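Side-chain contacts in putative branched-chain amino acid ABC transporter (Rhodospirillum rubrum ATCC 11170, PDB 3HUT), which probably serves as the extracytoplasmic ligand-binding receptor of an ABC transporter that takes up branched-chain amino acids: residues E262-S265 against A266-L270; A255-P258 against V259-E262; A28-Q31 against L32-N36; S227-S231 against P232-D236. One frame throughout, in Å; residues are numbered along the deposited sequence.

Contact 1: residues E262-S265 against A266-L270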
loop_
_atom_site.group_PDB
_atom_site.type_symbol
_atom_site.label_atom_id
_atom_site.label_comp_id
_atom_site.label_asym_id
_atom_site.label_seq_id
_atom_site.Cartn_x
_atom_site.Cartn_y
_atom_site.Cartn_z
ATOM N N GLU A 262 5.185 -2.933 17.688
ATOM C CA GLU A 262 5.255 -1.784 18.583
ATOM C C GLU A 262 4.221 -0.755 18.140
ATOM O O GLU A 262 3.586 -0.098 18.968
ATOM C CB GLU A 262 6.651 -1.169 18.562
ATOM C CG GLU A 262 6.841 -0.053 19.573
ATOM C CD GLU A 262 6.593 -0.512 21.001
ATOM O OE1 GLU A 262 6.373 -1.727 21.214
ATOM O OE2 GLU A 262 6.623 0.340 21.916
ATOM N N PHE A 263 4.064 -0.608 16.828
ATOM C CA PHE A 263 3.079 0.312 16.285
ATOM C C PHE A 263 1.693 -0.278 16.531
ATOM O O PHE A 263 0.782 0.409 16.989
ATOM C CB PHE A 263 3.277 0.492 14.778
ATOM C CG PHE A 263 2.061 1.028 14.069
ATOM C CD1 PHE A 263 1.610 2.323 14.309
ATOM C CD2 PHE A 263 1.360 0.231 13.161
ATOM C CE1 PHE A 263 0.479 2.823 13.656
ATOM C CE2 PHE A 263 0.230 0.720 12.504
ATOM C CZ PHE A 263 -0.211 2.018 12.752
ATOM N N VAL A 264 1.544 -1.559 16.209
ATOM C CA VAL A 264 0.268 -2.240 16.388
ATOM C C VAL A 264 -0.187 -2.139 17.840
ATOM O O VAL A 264 -1.345 -1.811 18.112
ATOM C CB VAL A 264 0.366 -3.726 15.969
ATOM C CG1 VAL A 264 -0.955 -4.442 16.237
ATOM C CG2 VAL A 264 0.713 -3.820 14.493
ATOM N N SER A 265 0.733 -2.408 18.766
ATOM C CA SER A 265 0.449 -2.346 20.202
ATOM C C SER A 265 0.097 -0.930 20.656
ATOM O O SER A 265 -0.915 -0.715 21.332
ATOM C CB SER A 265 1.660 -2.852 20.995
ATOM O OG SER A 265 1.455 -2.727 22.393
ATOM N N ALA A 266 0.935 0.034 20.288
ATOM C CA ALA A 266 0.706 1.426 20.657
ATOM C C ALA A 266 -0.638 1.921 20.144
ATOM O O ALA A 266 -1.372 2.611 20.858
ATOM C CB ALA A 266 1.817 2.308 20.100
ATOM N N TYR A 267 -0.948 1.563 18.901
ATOM C CA TYR A 267 -2.187 1.973 18.250
ATOM C C TYR A 267 -3.443 1.409 18.917
ATOM O O TYR A 267 -4.397 2.143 19.190
ATOM C CB TYR A 267 -2.165 1.538 16.784
ATOM C CG TYR A 267 -3.201 2.227 15.935
ATOM C CD1 TYR A 267 -2.873 3.359 15.190
ATOM C CD2 TYR A 267 -4.513 1.758 15.885
ATOM C CE1 TYR A 267 -3.827 4.008 14.414
ATOM C CE2 TYR A 267 -5.476 2.403 15.113
ATOM C CZ TYR A 267 -5.122 3.526 14.380
ATOM O OH TYR A 267 -6.060 4.160 13.601
ATOM N N GLU A 268 -3.446 0.102 19.161
ATOM C CA GLU A 268 -4.591 -0.553 19.784
ATOM C C GLU A 268 -4.801 -0.041 21.200
ATOM O O GLU A 268 -5.931 0.183 21.631
ATOM C CB GLU A 268 -4.394 -2.073 19.800
ATOM C CG GLU A 268 -4.157 -2.663 18.420
ATOM C CD GLU A 268 -4.126 -4.184 18.421
ATOM O OE1 GLU A 268 -3.450 -4.769 19.295
ATOM O OE2 GLU A 268 -4.770 -4.790 17.538
ATOM N N THR A 269 -3.701 0.162 21.914
ATOM C CA THR A 269 -3.762 0.650 23.283
ATOM C C THR A 269 -4.368 2.048 23.353
ATOM O O THR A 269 -5.240 2.328 24.180
ATOM C CB THR A 269 -2.356 0.695 23.912
ATOM O OG1 THR A 269 -1.876 -0.642 24.092
ATOM C CG2 THR A 269 -2.385 1.412 25.259
ATOM N N LEU A 270 -3.903 2.923 22.474
ATOM C CA LEU A 270 -4.373 4.298 22.453
ATOM C C LEU A 270 -5.735 4.513 21.807
ATOM O O LEU A 270 -6.525 5.323 22.289
ATOM C CB LEU A 270 -3.336 5.177 21.748
ATOM C CG LEU A 270 -3.667 6.659 21.583
ATOM C CD1 LEU A 270 -3.939 7.285 22.941
ATOM C CD2 LEU A 270 -2.503 7.357 20.891
#
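F263 and Y267 stand one turn apart on helix 258-271, an alpha-helix, and their rings point the same way into the tightly packed part of the contact. F263 CE1 comes to 3.7 Å from Y267 CD1, and the ring planes are inclined at 59° with centroids 5.5 Å apart, an oblique pairing. Over one face of the F263 ring, offset toward its rim, lies Y267 CB. Y283 stacks on F263 and A279 touches Y267, so this flank faces helix 277-296. V264 and E268 also run alongside each other: E268 CG passes V264 O at 3.0 Å, and its carboxylate carbon CD lies 3.9 Å from V264 CG1. With an alanine in place of E268, V264 CG1 would probably lose the carboxylate end that lies beside it, and a gap would open there. The solvent side is looser, since E262 and T269 are exposed and S265 partly so. There the side chain of T269 turns back on the helix, its OG1 anti to the carbonyl carbon (chi1 -68°). That puts OG1 2.9 Å from S265 O, which already accepts from T269 N at 3.0 Å; the two donors reach it from opposite faces of the carbonyl plane.

Contact 2: residues A255-P258 against V259-E262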
loop_
_atom_site.group_PDB
_atom_site.type_symbol
_atom_site.label_atom_id
_atom_site.label_comp_id
_atom_site.label_asym_id
_atom_site.label_seq_id
_atom_site.Cartn_x
_atom_site.Cartn_y
_atom_site.Cartn_z
ATOM N N ALA A 255 2.460 -9.461 12.820
ATOM C CA ALA A 255 3.898 -9.534 12.612
ATOM C C ALA A 255 4.611 -9.858 13.911
ATOM O O ALA A 255 4.036 -9.745 14.991
ATOM C CB ALA A 255 4.414 -8.208 12.061
ATOM N N SER A 256 5.869 -10.264 13.801
ATOM C CA SER A 256 6.654 -10.562 14.984
ATOM C C SER A 256 7.879 -9.651 14.945
ATOM O O SER A 256 8.649 -9.581 15.900
ATOM C CB SER A 256 7.068 -12.034 15.003
ATOM O OG SER A 256 7.553 -12.393 16.285
ATOM N N ASP A 257 8.040 -8.955 13.822
ATOM C CA ASP A 257 9.136 -8.011 13.632
ATOM C C ASP A 257 8.895 -6.861 14.604
ATOM O O ASP A 257 7.919 -6.128 14.456
ATOM C CB ASP A 257 9.117 -7.468 12.206
ATOM C CG ASP A 257 10.158 -6.391 11.975
ATOM O OD1 ASP A 257 10.205 -5.419 12.760
ATOM O OD2 ASP A 257 10.927 -6.512 11.000
ATOM N N PRO A 258 9.784 -6.684 15.598
ATOM C CA PRO A 258 9.703 -5.636 16.619
ATOM C C PRO A 258 9.190 -4.265 16.178
ATOM O O PRO A 258 8.412 -3.621 16.895
ATOM C CB PRO A 258 11.124 -5.591 17.166
ATOM C CG PRO A 258 11.491 -7.039 17.150
ATOM C CD PRO A 258 11.021 -7.470 15.772
ATOM N N VAL A 259 9.605 -3.822 15.001
ATOM C CA VAL A 259 9.182 -2.522 14.492
ATOM C C VAL A 259 7.672 -2.438 14.247
ATOM O O VAL A 259 7.037 -1.422 14.546
ATOM C CB VAL A 259 9.917 -2.186 13.177
ATOM C CG1 VAL A 259 9.463 -0.834 12.654
ATOM C CG2 VAL A 259 11.423 -2.188 13.413
ATOM N N VAL A 260 7.097 -3.509 13.717
ATOM C CA VAL A 260 5.668 -3.532 13.413
ATOM C C VAL A 260 4.732 -3.656 14.623
ATOM O O VAL A 260 3.811 -2.860 14.770
ATOM C CB VAL A 260 5.345 -4.667 12.413
ATOM C CG1 VAL A 260 3.881 -4.611 12.007
ATOM C CG2 VAL A 260 6.236 -4.541 11.187
ATOM N N VAL A 261 4.958 -4.638 15.487
ATOM C CA VAL A 261 4.079 -4.836 16.646
ATOM C C VAL A 261 4.077 -3.665 17.617
ATOM O O VAL A 261 3.082 -3.431 18.296
ATOM C CB VAL A 261 4.429 -6.126 17.434
ATOM C CG1 VAL A 261 3.471 -6.306 18.610
ATOM C CG2 VAL A 261 4.395 -7.328 16.510
ATOM N N GLU A 262 5.185 -2.933 17.688
ATOM C CA GLU A 262 5.255 -1.784 18.583
ATOM C C GLU A 262 4.221 -0.755 18.140
ATOM O O GLU A 262 3.586 -0.098 18.968
ATOM C CB GLU A 262 6.651 -1.169 18.562
ATOM C CG GLU A 262 6.841 -0.053 19.573
ATOM C CD GLU A 262 6.593 -0.512 21.001
ATOM O OE1 GLU A 262 6.373 -1.727 21.214
ATOM O OE2 GLU A 262 6.623 0.340 21.916
#
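D257 reaches forward to V259 as the N-cap of helix 258-271, its carboxylate taking up an amide of the first turn that has no carbonyl of an earlier helical turn to bond to. OD1 accepts from V259 N at 2.8 Å, with the N-H bent at 139° and the donor lying nearly on the C-O line of the carboxylate. The torsion that brings it there sets CG anti to the backbone N (chi1 175°), so the carboxylate runs beside the V259 side chain, with OD1 3.3 Å from V259 CB. A negative group at this end would be expected to interact favourably with the helix dipole. P258 follows at the first helical position, where its ring nitrogen has no hydrogen to offer.

The backbone of D257 also takes part. Its O accepts from V260 N at 2.8 Å and, weakly, from V261 N; the V260 bond is the shorter but bent at 134°, the V261 bond is long. The three valines share one conformation, with CG1 anti to the backbone N and CG2 anti to the carbonyl carbon. In V260 this directs CG1 back toward the incoming chain, where it meets A255 CB at 3.6 Å; A255 points its CB at the helix, and the two methyl groups make the apolar part of a contact that lies mostly at the surface, although V260 itself is buried. One turn beyond the cap, E262 N gives P258 O a weak bond, and E262 CB lies 3.4 Å from the same oxygen.

Contact 3: residues A28-Q31 against L32-N36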
loop_
_atom_site.group_PDB
_atom_site.type_symbol
_atom_site.label_atom_id
_atom_site.label_comp_id
_atom_site.label_asym_id
_atom_site.label_seq_id
_atom_site.Cartn_x
_atom_site.Cartn_y
_atom_site.Cartn_z
ATOM N N ALA A 28 -1.174 9.713 12.461
ATOM C CA ALA A 28 -0.338 10.913 12.423
ATOM C C ALA A 28 0.038 11.372 13.825
ATOM O O ALA A 28 1.204 11.659 14.110
ATOM C CB ALA A 28 -1.067 12.037 11.694
ATOM N N ARG A 29 -0.961 11.440 14.693
ATOM C CA ARG A 29 -0.770 11.869 16.072
ATOM C C ARG A 29 0.277 11.023 16.795
ATOM O O ARG A 29 1.152 11.553 17.476
ATOM C CB ARG A 29 -2.116 11.801 16.805
ATOM C CG ARG A 29 -2.048 11.792 18.328
ATOM C CD ARG A 29 -1.674 13.141 18.916
ATOM N NE ARG A 29 -1.922 13.170 20.358
ATOM C CZ ARG A 29 -1.634 14.195 21.153
ATOM N NH1 ARG A 29 -1.079 15.291 20.652
ATOM N NH2 ARG A 29 -1.905 14.126 22.451
ATOM N N LEU A 30 0.186 9.708 16.643
ATOM C CA LEU A 30 1.126 8.802 17.299
ATOM C C LEU A 30 2.563 9.063 16.840
ATOM O O LEU A 30 3.474 9.194 17.656
ATOM C CB LEU A 30 0.743 7.354 16.995
ATOM C CG LEU A 30 1.342 6.255 17.875
ATOM C CD1 LEU A 30 0.927 6.471 19.320
ATOM C CD2 LEU A 30 0.847 4.899 17.394
ATOM N N GLN A 31 2.757 9.132 15.528
ATOM C CA GLN A 31 4.076 9.369 14.946
ATOM C C GLN A 31 4.641 10.740 15.340
ATOM O O GLN A 31 5.790 10.853 15.784
ATOM C CB GLN A 31 3.980 9.268 13.422
ATOM C CG GLN A 31 5.310 9.215 12.676
ATOM C CD GLN A 31 6.070 7.916 12.905
ATOM O OE1 GLN A 31 6.816 7.777 13.881
ATOM N NE2 GLN A 31 5.877 6.951 12.005
ATOM N N LEU A 32 3.834 11.782 15.166
ATOM C CA LEU A 32 4.265 13.135 15.489
ATOM C C LEU A 32 4.657 13.253 16.957
ATOM O O LEU A 32 5.714 13.794 17.286
ATOM C CB LEU A 32 3.153 14.139 15.173
ATOM C CG LEU A 32 3.536 15.611 15.330
ATOM C CD1 LEU A 32 4.605 15.968 14.301
ATOM C CD2 LEU A 32 2.312 16.484 15.150
ATOM N N ASP A 33 3.809 12.746 17.843
ATOM C CA ASP A 33 4.111 12.825 19.262
ATOM C C ASP A 33 5.438 12.144 19.572
ATOM O O ASP A 33 6.248 12.681 20.328
ATOM C CB ASP A 33 2.976 12.211 20.090
ATOM C CG ASP A 33 1.749 13.106 20.148
ATOM O OD1 ASP A 33 1.824 14.266 19.681
ATOM O OD2 ASP A 33 0.710 12.652 20.667
ATOM N N ARG A 34 5.679 10.977 18.974
ATOM C CA ARG A 34 6.935 10.267 19.218
ATOM C C ARG A 34 8.114 11.080 18.712
ATOM O O ARG A 34 9.123 11.224 19.402
ATOM C CB ARG A 34 6.948 8.902 18.525
ATOM C CG ARG A 34 5.868 7.955 18.990
ATOM C CD ARG A 34 6.166 6.528 18.562
ATOM N NE ARG A 34 4.957 5.709 18.537
ATOM C CZ ARG A 34 4.939 4.399 18.306
ATOM N NH1 ARG A 34 6.072 3.743 18.088
ATOM N NH2 ARG A 34 3.783 3.750 18.269
ATOM N N PHE A 35 7.980 11.604 17.498
ATOM C CA PHE A 35 9.030 12.404 16.878
ATOM C C PHE A 35 9.400 13.595 17.762
ATOM O O PHE A 35 10.572 13.800 18.084
ATOM C CB PHE A 35 8.564 12.900 15.505
ATOM C CG PHE A 35 9.630 13.615 14.719
ATOM C CD1 PHE A 35 10.636 12.901 14.076
ATOM C CD2 PHE A 35 9.626 15.003 14.624
ATOM C CE1 PHE A 35 11.625 13.562 13.344
ATOM C CE2 PHE A 35 10.606 15.670 13.900
ATOM C CZ PHE A 35 11.609 14.949 13.258
ATOM N N ASN A 36 8.406 14.384 18.155
ATOM C CA ASN A 36 8.670 15.544 18.995
ATOM C C ASN A 36 9.238 15.128 20.346
ATOM O O ASN A 36 10.125 15.791 20.885
ATOM C CB ASN A 36 7.399 16.375 19.184
ATOM C CG ASN A 36 6.995 17.116 17.919
ATOM O OD1 ASN A 36 7.846 17.634 17.195
ATOM N ND2 ASN A 36 5.697 17.185 17.657
#
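R34 crosses L30, one turn earlier on helix 18-37, at a slant, and its chain from CB to NH2 meets that residue atom by atom. CB begins 3.6 Å from L30 O. CG, set anti to the carbonyl carbon (chi1 -61°), moves in to 3.0 Å from the same oxygen, and CD withdraws to 3.9 Å from it. Beyond this point the partner changes from carbonyl to isobutyl group: NE is 3.7 Å from L30 CG, CZ 4.1 Å from the same carbon, and NH2 at the tip is 3.3 Å from L30 CD2. That methyl sits at the edge of the guanidinium, near its plane. The same NH2 also packs on A266 CB of helix 258-271, and the R34 side chain touches Y283 of helix 277-296. An alanine in place of R34 would probably take the guanidinium edge from L30 CD2 and open a gap between this helix and the one carrying A266.

On another flank, R29 and D33 form a salt bridge through charge alone. D33 OD2 lies over one face of the guanidinium, so no N-H points at it, and the position of that oxygen is doubtful. Q31 turns its amide to helix 277-296, NE2 donating to Y283 O. L32 meanwhile turns toward V46 and I48 of the sheet, so one helix carries a flank for its strands and others for the helices beside it, which is typical of the helix in a beta-alpha-beta crossover, here strand 5-11, helix 18-37 and strand 46-52.

Contact 4: residues S227-S231 against P232-D236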
loop_
_atom_site.group_PDB
_atom_site.type_symbol
_atom_site.label_atom_id
_atom_site.label_comp_id
_atom_site.label_asym_id
_atom_site.label_seq_id
_atom_site.Cartn_x
_atom_site.Cartn_y
_atom_site.Cartn_z
ATOM N N SER A 227 -2.206 -9.383 -2.431
ATOM C CA SER A 227 -2.324 -8.871 -1.071
ATOM C C SER A 227 -3.800 -8.566 -0.801
ATOM O O SER A 227 -4.207 -8.372 0.346
ATOM C CB SER A 227 -1.506 -7.581 -0.925
ATOM O OG SER A 227 -1.853 -6.648 -1.939
ATOM N N ALA A 228 -4.599 -8.508 -1.863
ATOM C CA ALA A 228 -6.027 -8.233 -1.714
ATOM C C ALA A 228 -6.726 -9.384 -0.987
ATOM O O ALA A 228 -7.881 -9.262 -0.574
ATOM C CB ALA A 228 -6.673 -8.008 -3.084
ATOM N N LEU A 229 -6.026 -10.504 -0.839
ATOM C CA LEU A 229 -6.575 -11.664 -0.142
ATOM C C LEU A 229 -6.362 -11.521 1.355
ATOM O O LEU A 229 -6.969 -12.243 2.150
ATOM C CB LEU A 229 -5.883 -12.954 -0.600
ATOM C CG LEU A 229 -5.954 -13.358 -2.076
ATOM C CD1 LEU A 229 -5.188 -14.661 -2.292
ATOM C CD2 LEU A 229 -7.396 -13.527 -2.483
ATOM N N TYR A 230 -5.500 -10.582 1.737
ATOM C CA TYR A 230 -5.161 -10.374 3.142
ATOM C C TYR A 230 -6.248 -9.730 3.985
ATOM O O TYR A 230 -6.408 -8.508 3.998
ATOM C CB TYR A 230 -3.882 -9.542 3.257
ATOM C CG TYR A 230 -3.335 -9.468 4.663
ATOM C CD1 TYR A 230 -2.977 -10.628 5.351
ATOM C CD2 TYR A 230 -3.144 -8.242 5.297
ATOM C CE1 TYR A 230 -2.437 -10.569 6.630
ATOM C CE2 TYR A 230 -2.605 -8.170 6.577
ATOM C CZ TYR A 230 -2.251 -9.337 7.238
ATOM O OH TYR A 230 -1.701 -9.274 8.500
ATOM N N SER A 231 -6.978 -10.567 4.708
ATOM C CA SER A 231 -8.052 -10.120 5.578
ATOM C C SER A 231 -8.519 -11.297 6.417
ATOM O O SER A 231 -8.513 -12.438 5.959
ATOM C CB SER A 231 -9.234 -9.596 4.754
ATOM O OG SER A 231 -10.384 -9.410 5.572
ATOM N N PRO A 232 -8.914 -11.042 7.668
ATOM C CA PRO A 232 -9.374 -12.178 8.467
ATOM C C PRO A 232 -10.583 -12.818 7.776
ATOM O O PRO A 232 -10.837 -14.012 7.929
ATOM C CB PRO A 232 -9.712 -11.540 9.821
ATOM C CG PRO A 232 -10.006 -10.108 9.481
ATOM C CD PRO A 232 -8.976 -9.785 8.432
ATOM N N LYS A 233 -11.302 -12.020 6.988
ATOM C CA LYS A 233 -12.475 -12.507 6.270
ATOM C C LYS A 233 -12.118 -13.588 5.256
ATOM O O LYS A 233 -12.943 -14.443 4.948
ATOM C CB LYS A 233 -13.202 -11.348 5.578
ATOM C CG LYS A 233 -13.766 -10.327 6.563
ATOM C CD LYS A 233 -14.446 -9.149 5.876
ATOM C CE LYS A 233 -15.837 -9.495 5.344
ATOM N NZ LYS A 233 -15.835 -10.351 4.114
ATOM N N PHE A 234 -10.891 -13.557 4.744
ATOM C CA PHE A 234 -10.465 -14.564 3.776
ATOM C C PHE A 234 -10.571 -15.935 4.430
ATOM O O PHE A 234 -11.016 -16.903 3.813
ATOM C CB PHE A 234 -9.022 -14.304 3.327
ATOM C CG PHE A 234 -8.522 -15.275 2.290
ATOM C CD1 PHE A 234 -9.245 -15.498 1.116
ATOM C CD2 PHE A 234 -7.314 -15.945 2.472
ATOM C CE1 PHE A 234 -8.771 -16.370 0.132
ATOM C CE2 PHE A 234 -6.829 -16.819 1.499
ATOM C CZ PHE A 234 -7.557 -17.031 0.325
ATOM N N ILE A 235 -10.182 -16.003 5.697
ATOM C CA ILE A 235 -10.230 -17.249 6.446
ATOM C C ILE A 235 -11.653 -17.545 6.932
ATOM O O ILE A 235 -12.105 -18.685 6.874
ATOM C CB ILE A 235 -9.257 -17.192 7.645
ATOM C CG1 ILE A 235 -7.826 -17.003 7.117
ATOM C CG2 ILE A 235 -9.375 -18.458 8.489
ATOM C CD1 ILE A 235 -6.795 -16.731 8.191
ATOM N N ASP A 236 -12.362 -16.525 7.403
ATOM C CA ASP A 236 -13.726 -16.744 7.865
ATOM C C ASP A 236 -14.600 -17.229 6.713
ATOM O O ASP A 236 -15.512 -18.031 6.916
ATOM C CB ASP A 236 -14.337 -15.464 8.441
ATOM C CG ASP A 236 -13.575 -14.934 9.634
ATOM O OD1 ASP A 236 -13.119 -15.747 10.464
ATOM O OD2 ASP A 236 -13.446 -13.699 9.744
#
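F234 carries its ring against L229, and the two side chains run aslant to one another. L229 CB lies over one face of the phenyl ring, while the end of the leucine leans toward the rim, CD2 coming 4.1 Å from CE1. F234 CG is anti to its own backbone N (chi1 -178°), which lets the ring swing back over the loop. The closest approach of the two residues is below the ring, F234 CB to the backbone L229 O at 3.1 Å. Both side chains are buried: L229 also meets A207 and L247, and F234 meets L211, V242 and V245, so the pair is enclosed between helix 204-216, the sheet and the loop after helix 232-238.

S231 is the N-cap of helix 232-238, which links the parallel strands 223-225 and 246-249 as the helix of a beta-alpha-beta unit in the lobe built on the mixed sheet. Its OG accepts from K233 N at 3.1 Å, with an N-H angle of 149°. The hydroxyl is placed anti to the backbone N (chi1 168°), and this brings OG alongside K233 as well, 3.4 Å from its CB, before the lysine side chain leads away. P232, between the cap and K233, has a ring nitrogen without a hydrogen, so the K233 amide is the one that OG takes. The S231 carbonyl completes the cap from the backbone: F234 N donates to S231 O at 2.9 Å, the donor standing well above the carbonyl plane rather than at a lone pair.

From the N terminus, contact 3 comes first, on helix 18-37, then contact 4 at the start of helix 232-238, then contacts 2 and 1 along helix 258-271. Each joins adjoining segments, so none closes a long loop; none nests in or crosses another, and contacts 2 and 1 meet end to end at E262. Contact 3 touches contact 1 through packing of L30 and R34 against A266 and of L30 against L270, tying helix 18-37 to helix 258-271. Contact 4 touches none of the others; its nearest atoms lie about 17 Å from contact 3 but only about 6 Å from contact 2. Contact 2 lies where the chain leaves the mixed sheet, after strand 246-249, for the other lobe.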